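Local structure of beta-lactamase/D-alanine Carboxypeptidase (Yersinia pestis, 3RJU) at residues L285-M290 with T311-V316; D275-A280 with I299-G304. The protein probably acts as a serine hydrolase of the beta-lactamase and D-alanine carboxypeptidase family, whose members react with penicillins or with cell-wall peptides. All blocks are in the same frame, centred on the assembly; numbering follows the deposited sequence.

Contact 1: residues L285-M290 with T311-V316; sequences LGWVYM and TYMAMV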
loop_
_atom_site.group_PDB
_atom_site.type_symbol
_atom_site.label_atom_id
_atom_site.label_comp_id
_atom_site.label_asym_id
_atom_site.label_seq_id
_atom_site.Cartn_x
_atom_site.Cartn_y
_atom_site.Cartn_z
ATOM N N LEU A 285 -2.141 -7.459 7.678
ATOM C CA LEU A 285 -1.590 -6.188 8.091
ATOM C C LEU A 285 -1.468 -5.361 6.815
ATOM O O LEU A 285 -0.415 -5.340 6.153
ATOM C CB LEU A 285 -0.224 -6.413 8.754
ATOM C CG LEU A 285 -0.269 -7.454 9.903
ATOM C CD1 LEU A 285 1.121 -7.728 10.474
ATOM C CD2 LEU A 285 -1.281 -7.071 11.032
ATOM N N GLY A 286 -2.578 -4.731 6.440
ATOM C CA GLY A 286 -2.674 -4.026 5.172
ATOM C C GLY A 286 -2.971 -4.973 4.019
ATOM O O GLY A 286 -3.868 -4.717 3.221
ATOM N N TRP A 287 -2.188 -6.042 3.903
ATOM C CA TRP A 287 -2.415 -7.063 2.883
ATOM C C TRP A 287 -3.842 -7.583 2.957
ATOM O O TRP A 287 -4.417 -7.714 4.045
ATOM C CB TRP A 287 -1.464 -8.243 3.096
ATOM C CG TRP A 287 -0.047 -7.908 2.829
ATOM C CD1 TRP A 287 0.925 -7.560 3.752
ATOM C CD2 TRP A 287 0.594 -7.886 1.545
ATOM N NE1 TRP A 287 2.122 -7.313 3.095
ATOM C CE2 TRP A 287 1.939 -7.507 1.749
ATOM C CE3 TRP A 287 0.149 -8.129 0.231
ATOM C CZ2 TRP A 287 2.851 -7.400 0.696
ATOM C CZ3 TRP A 287 1.056 -8.020 -0.805
ATOM C CH2 TRP A 287 2.391 -7.655 -0.568
ATOM N N VAL A 288 -4.386 -7.909 1.790
ATOM C CA VAL A 288 -5.697 -8.507 1.671
ATOM C C VAL A 288 -5.545 -9.820 0.925
ATOM O O VAL A 288 -4.880 -9.866 -0.119
ATOM C CB VAL A 288 -6.657 -7.579 0.900
ATOM C CG1 VAL A 288 -8.001 -8.302 0.560
ATOM C CG2 VAL A 288 -6.910 -6.307 1.707
ATOM N N TYR A 289 -6.183 -10.874 1.440
ATOM C CA TYR A 289 -6.109 -12.180 0.804
ATOM C C TYR A 289 -7.424 -12.509 0.130
ATOM O O TYR A 289 -8.492 -12.341 0.721
ATOM C CB TYR A 289 -5.778 -13.275 1.823
ATOM C CG TYR A 289 -5.838 -14.668 1.243
ATOM C CD1 TYR A 289 -4.874 -15.102 0.343
ATOM C CD2 TYR A 289 -6.854 -15.554 1.604
ATOM C CE1 TYR A 289 -4.922 -16.382 -0.200
ATOM C CE2 TYR A 289 -6.915 -16.841 1.064
ATOM C CZ TYR A 289 -5.938 -17.247 0.172
ATOM O OH TYR A 289 -5.978 -18.510 -0.374
HETATM N N MSE A 290 -7.334 -12.955 -1.120
HETATM C CA MSE A 290 -8.490 -13.463 -1.856
HETATM C C MSE A 290 -8.263 -14.936 -2.120
HETATM O O MSE A 290 -7.245 -15.314 -2.717
HETATM C CB MSE A 290 -8.655 -12.708 -3.183
HETATM C CG MSE A 290 -8.801 -11.194 -2.997
HETATM SE SE MSE A 290 -9.216 -10.214 -4.614
HETATM C CE MSE A 290 -7.779 -10.830 -5.764
ATOM N N THR A 311 -2.734 2.091 -8.301
ATOM C CA THR A 311 -1.707 1.080 -8.162
ATOM C C THR A 311 -2.317 -0.213 -7.671
ATOM O O THR A 311 -3.367 -0.230 -7.026
ATOM C CB THR A 311 -0.611 1.502 -7.145
ATOM O OG1 THR A 311 -1.231 1.973 -5.949
ATOM C CG2 THR A 311 0.263 2.620 -7.702
ATOM N N TYR A 312 -1.655 -1.311 -7.992
ATOM C CA TYR A 312 -2.109 -2.606 -7.524
ATOM C C TYR A 312 -0.919 -3.535 -7.459
ATOM O O TYR A 312 -0.062 -3.548 -8.361
ATOM C CB TYR A 312 -3.174 -3.151 -8.475
ATOM C CG TYR A 312 -3.813 -4.471 -8.087
ATOM C CD1 TYR A 312 -4.460 -4.628 -6.848
ATOM C CD2 TYR A 312 -3.793 -5.563 -8.967
ATOM C CE1 TYR A 312 -5.068 -5.831 -6.507
ATOM C CE2 TYR A 312 -4.403 -6.770 -8.629
ATOM C CZ TYR A 312 -5.029 -6.901 -7.397
ATOM O OH TYR A 312 -5.634 -8.096 -7.039
HETATM N N MSE A 313 -0.860 -4.322 -6.392
HETATM C CA MSE A 313 0.148 -5.359 -6.285
HETATM C C MSE A 313 -0.573 -6.660 -5.972
HETATM O O MSE A 313 -1.423 -6.692 -5.078
HETATM C CB MSE A 313 1.150 -5.049 -5.164
HETATM C CG MSE A 313 2.249 -6.100 -5.059
HETATM SE SE MSE A 313 3.619 -5.649 -3.770
HETATM C CE MSE A 313 4.260 -4.001 -4.576
ATOM N N ALA A 314 -0.266 -7.713 -6.726
ATOM C CA ALA A 314 -0.910 -9.005 -6.521
ATOM C C ALA A 314 0.177 -10.053 -6.545
ATOM O O ALA A 314 1.027 -10.051 -7.442
ATOM C CB ALA A 314 -1.935 -9.280 -7.635
HETATM N N MSE A 315 0.165 -10.978 -5.600
HETATM C CA MSE A 315 1.191 -11.993 -5.659
HETATM C C MSE A 315 0.729 -13.321 -5.118
HETATM O O MSE A 315 -0.238 -13.404 -4.348
HETATM C CB MSE A 315 2.451 -11.543 -4.930
HETATM C CG MSE A 315 2.265 -11.362 -3.442
HETATM SE SE MSE A 315 3.963 -11.174 -2.500
HETATM C CE MSE A 315 4.521 -9.420 -3.158
ATOM N N VAL A 316 1.449 -14.353 -5.534
ATOM C CA VAL A 316 1.199 -15.709 -5.101
ATOM C C VAL A 316 2.543 -16.169 -4.545
ATOM O O VAL A 316 3.375 -16.711 -5.269
ATOM C CB VAL A 316 0.733 -16.611 -6.278
ATOM C CG1 VAL A 316 0.448 -18.032 -5.787
ATOM C CG2 VAL A 316 -0.501 -16.018 -6.930
#
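In the large antiparallel sheet, strand 288-290, with Trp287 just ahead of it, meets strand 309-316 across the intervening strand 299-306: Trp287 touches Met313 and Met315 above one face of the sheet, while Met290 reaches Tyr312 on the other. The backbones stay well apart, the closest pair of CA atoms, those of Trp287 and Met313, being 9.7 Å from each other, and the contact is made by the ends of long side chains. On the side of the sheet where Trp287 lies, one corner of the indole does the touching. Its CH2 lies 3.8 Å from the terminal CE of Met315 and 4.0 Å from the SE of Met313, both methionines being selenomethionine. The SE of Met313 sits 5.2 Å from the centroid of the Trp287 six-membered ring and 68° off its normal, whereas the SE of Met315 is nearer the ring normal, at 46°; both are oblique Met-aromatic contacts. Met315 gets there by turning CG between its backbone N and carbonyl carbon (chi1 65°), which raises the chain to cross the indole at about a right angle; it was modelled in two conformers, and this holds for one of them.

The sheet accounts for the division of labour, since neighbouring residues of a strand point to alternate faces. Met313 therefore looks to the side where helix 64-77 packs, with Leu66 against Trp287, and Tyr312 looks to the side covered by helix 336-349. There Met290 and Tyr312 approach from opposite directions, and the CE methyl of Met290 comes within 3.7 Å of the Tyr312 OH. That hydroxyl is hydrogen-bonded to Asn343 of the covering helix, whose side chain Met290 also touches.

Contact 2: residues D275-A280 with I299-G304; sequences DVAGQA and IMQKTG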
loop_
_atom_site.group_PDB
_atom_site.type_symbol
_atom_site.label_atom_id
_atom_site.label_comp_id
_atom_site.label_asym_id
_atom_site.label_seq_id
_atom_site.Cartn_x
_atom_site.Cartn_y
_atom_site.Cartn_z
ATOM N N ASP A 275 -13.070 -4.517 -0.576
ATOM C CA ASP A 275 -13.314 -5.409 -1.707
ATOM C C ASP A 275 -13.030 -4.783 -3.080
ATOM O O ASP A 275 -13.605 -5.195 -4.102
ATOM C CB ASP A 275 -14.742 -5.929 -1.640
ATOM C CG ASP A 275 -15.038 -6.650 -0.330
ATOM O OD1 ASP A 275 -14.166 -7.413 0.153
ATOM O OD2 ASP A 275 -16.141 -6.432 0.227
ATOM N N VAL A 276 -12.129 -3.805 -3.099
ATOM C CA VAL A 276 -11.884 -3.020 -4.313
ATOM C C VAL A 276 -11.411 -3.876 -5.497
ATOM O O VAL A 276 -11.814 -3.638 -6.638
ATOM C CB VAL A 276 -10.908 -1.855 -4.018
ATOM C CG1 VAL A 276 -10.516 -1.088 -5.311
ATOM C CG2 VAL A 276 -11.523 -0.920 -2.963
ATOM N N ALA A 277 -10.576 -4.877 -5.226
ATOM C CA ALA A 277 -10.039 -5.720 -6.289
ATOM C C ALA A 277 -10.726 -7.091 -6.323
ATOM O O ALA A 277 -10.304 -7.988 -7.052
ATOM C CB ALA A 277 -8.546 -5.887 -6.116
ATOM N N GLY A 278 -11.781 -7.237 -5.529
ATOM C CA GLY A 278 -12.524 -8.484 -5.445
ATOM C C GLY A 278 -12.764 -8.806 -3.979
ATOM O O GLY A 278 -12.206 -8.146 -3.099
ATOM N N GLN A 279 -13.588 -9.810 -3.694
ATOM C CA GLN A 279 -13.940 -10.104 -2.308
ATOM C C GLN A 279 -12.720 -10.428 -1.462
ATOM O O GLN A 279 -11.909 -11.282 -1.834
ATOM C CB GLN A 279 -14.913 -11.273 -2.238
ATOM C CG GLN A 279 -15.249 -11.701 -0.826
ATOM C CD GLN A 279 -16.349 -12.742 -0.813
ATOM O OE1 GLN A 279 -17.498 -12.457 -1.172
ATOM N NE2 GLN A 279 -15.995 -13.970 -0.435
ATOM N N ALA A 280 -12.615 -9.740 -0.323
ATOM C CA ALA A 280 -11.569 -9.997 0.645
ATOM C C ALA A 280 -11.966 -11.192 1.484
ATOM O O ALA A 280 -12.940 -11.140 2.239
ATOM C CB ALA A 280 -11.360 -8.775 1.550
ATOM N N ILE A 299 -4.634 -15.112 -3.878
ATOM C CA ILE A 299 -3.817 -13.952 -4.161
ATOM C C ILE A 299 -3.714 -13.057 -2.935
ATOM O O ILE A 299 -4.719 -12.769 -2.281
ATOM C CB ILE A 299 -4.452 -13.144 -5.332
ATOM C CG1 ILE A 299 -4.280 -13.913 -6.658
ATOM C CG2 ILE A 299 -3.859 -11.721 -5.417
ATOM C CD1 ILE A 299 -5.112 -13.349 -7.812
HETATM N N MSE A 300 -2.487 -12.645 -2.621
HETATM C CA MSE A 300 -2.211 -11.609 -1.632
HETATM C C MSE A 300 -2.074 -10.306 -2.397
HETATM O O MSE A 300 -1.273 -10.222 -3.343
HETATM C CB MSE A 300 -0.885 -11.894 -0.904
HETATM C CG MSE A 300 -0.931 -13.083 0.002
HETATM SE SE MSE A 300 -2.049 -12.740 1.559
HETATM C CE MSE A 300 -0.848 -11.626 2.538
ATOM N N GLN A 301 -2.814 -9.282 -1.983
ATOM C CA GLN A 301 -2.849 -8.057 -2.768
ATOM C C GLN A 301 -3.061 -6.786 -1.955
ATOM O O GLN A 301 -3.410 -6.828 -0.762
ATOM C CB GLN A 301 -3.885 -8.175 -3.915
ATOM C CG GLN A 301 -5.313 -8.556 -3.494
ATOM C CD GLN A 301 -6.186 -7.365 -3.027
ATOM O OE1 GLN A 301 -5.701 -6.252 -2.789
ATOM N NE2 GLN A 301 -7.478 -7.604 -2.921
ATOM N N LYS A 302 -2.806 -5.652 -2.602
ATOM C CA LYS A 302 -3.151 -4.348 -2.044
ATOM C C LYS A 302 -3.456 -3.405 -3.199
ATOM O O LYS A 302 -2.758 -3.417 -4.215
ATOM C CB LYS A 302 -2.009 -3.760 -1.210
ATOM C CG LYS A 302 -2.367 -2.395 -0.576
ATOM C CD LYS A 302 -3.442 -2.552 0.518
ATOM C CE LYS A 302 -4.003 -1.204 1.007
ATOM N NZ LYS A 302 -5.099 -0.691 0.126
ATOM N N THR A 303 -4.515 -2.619 -3.029
ATOM C CA THR A 303 -4.945 -1.627 -4.001
ATOM C C THR A 303 -4.526 -0.219 -3.553
ATOM O O THR A 303 -4.307 0.044 -2.364
ATOM C CB THR A 303 -6.485 -1.624 -4.117
ATOM O OG1 THR A 303 -7.057 -1.410 -2.812
ATOM C CG2 THR A 303 -7.000 -2.940 -4.656
ATOM N N GLY A 304 -4.434 0.711 -4.499
ATOM C CA GLY A 304 -4.145 2.083 -4.151
ATOM C C GLY A 304 -4.667 3.039 -5.197
ATOM O O GLY A 304 -4.721 2.723 -6.386
HETATM O O HOH W 1 -9.254 -3.527 -1.645
HETATM O O HOH W 2 -10.121 -6.378 -2.633
#
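The turn at Asp275-Gly278 packs against strand 299-306, with Thr303 at the centre of the contact. The CG2 methyl of Thr303 lies 3.6 Å from the CB of Ala277 and 4.0 Å from the CG1 of Val276, so one methyl fits against two consecutive residues of the turn. Ala277 also sets its methyl against the side-chain amide of Gln301, CB standing 3.8 Å from NE2.

Across the same interface the polar link runs through water. Water 2 joins three groups: it accepts from Ala277 N at 3.0 Å and from Gln301 NE2 at 2.9 Å, and donates to Gly278 O at 2.8 Å. In Gln301 CG sits between the backbone N and the carbonyl carbon (chi1 55°) and the chain bends again at chi2 (84°), which carries the amide out toward the turn. Water 1 makes a second, longer bridge from Val276 N to Thr303 OG1. The hydroxyl of Thr303 also bonds a citrate, probably from the crystallisation liquor, which may mark a pocket.

Other hydrogen bonds stay within each segment. The type I beta turn is closed by Gly278 N to Asp275 O, and the carboxylate of Asp275 braces the end of the loop: Ala280 N reaches OD1 at 2.8 Å with a nearly straight N-H (166°), from the anti side and somewhat out of plane. Arg265 forms a salt bridge with that same OD1. On the strand, Lys302 starts off away from the turn but folds back, its NZ bonding Thr303 O at 2.7 Å as well as the hydroxyl of Tyr159. Lys302, Thr303 and Gly304 match the K(T/S)G pattern of penicillin-recognising serine hydrolases, in which this strand borders the active site, as it probably does here.

How the contacts relate
Followed from the N terminus, the chain first passes through 275-280, the turn of contact 2, and then 285-290, which opens contact 1. Contact 2 closes its loop when 299-304 is reached in strand 299-306, and contact 1 closes later, at 311-316; the two loops therefore cross, each beginning or ending within the other. Strand 299-306 is what joins them: it holds one half of contact 2 and lies between the two strands bridged by contact 1, pairing with 311-316 through Met300 O to Met315 N and Gly304 O to Thr311 N. Together they connect the loop after strand 270-272 to the middle of the antiparallel sheet.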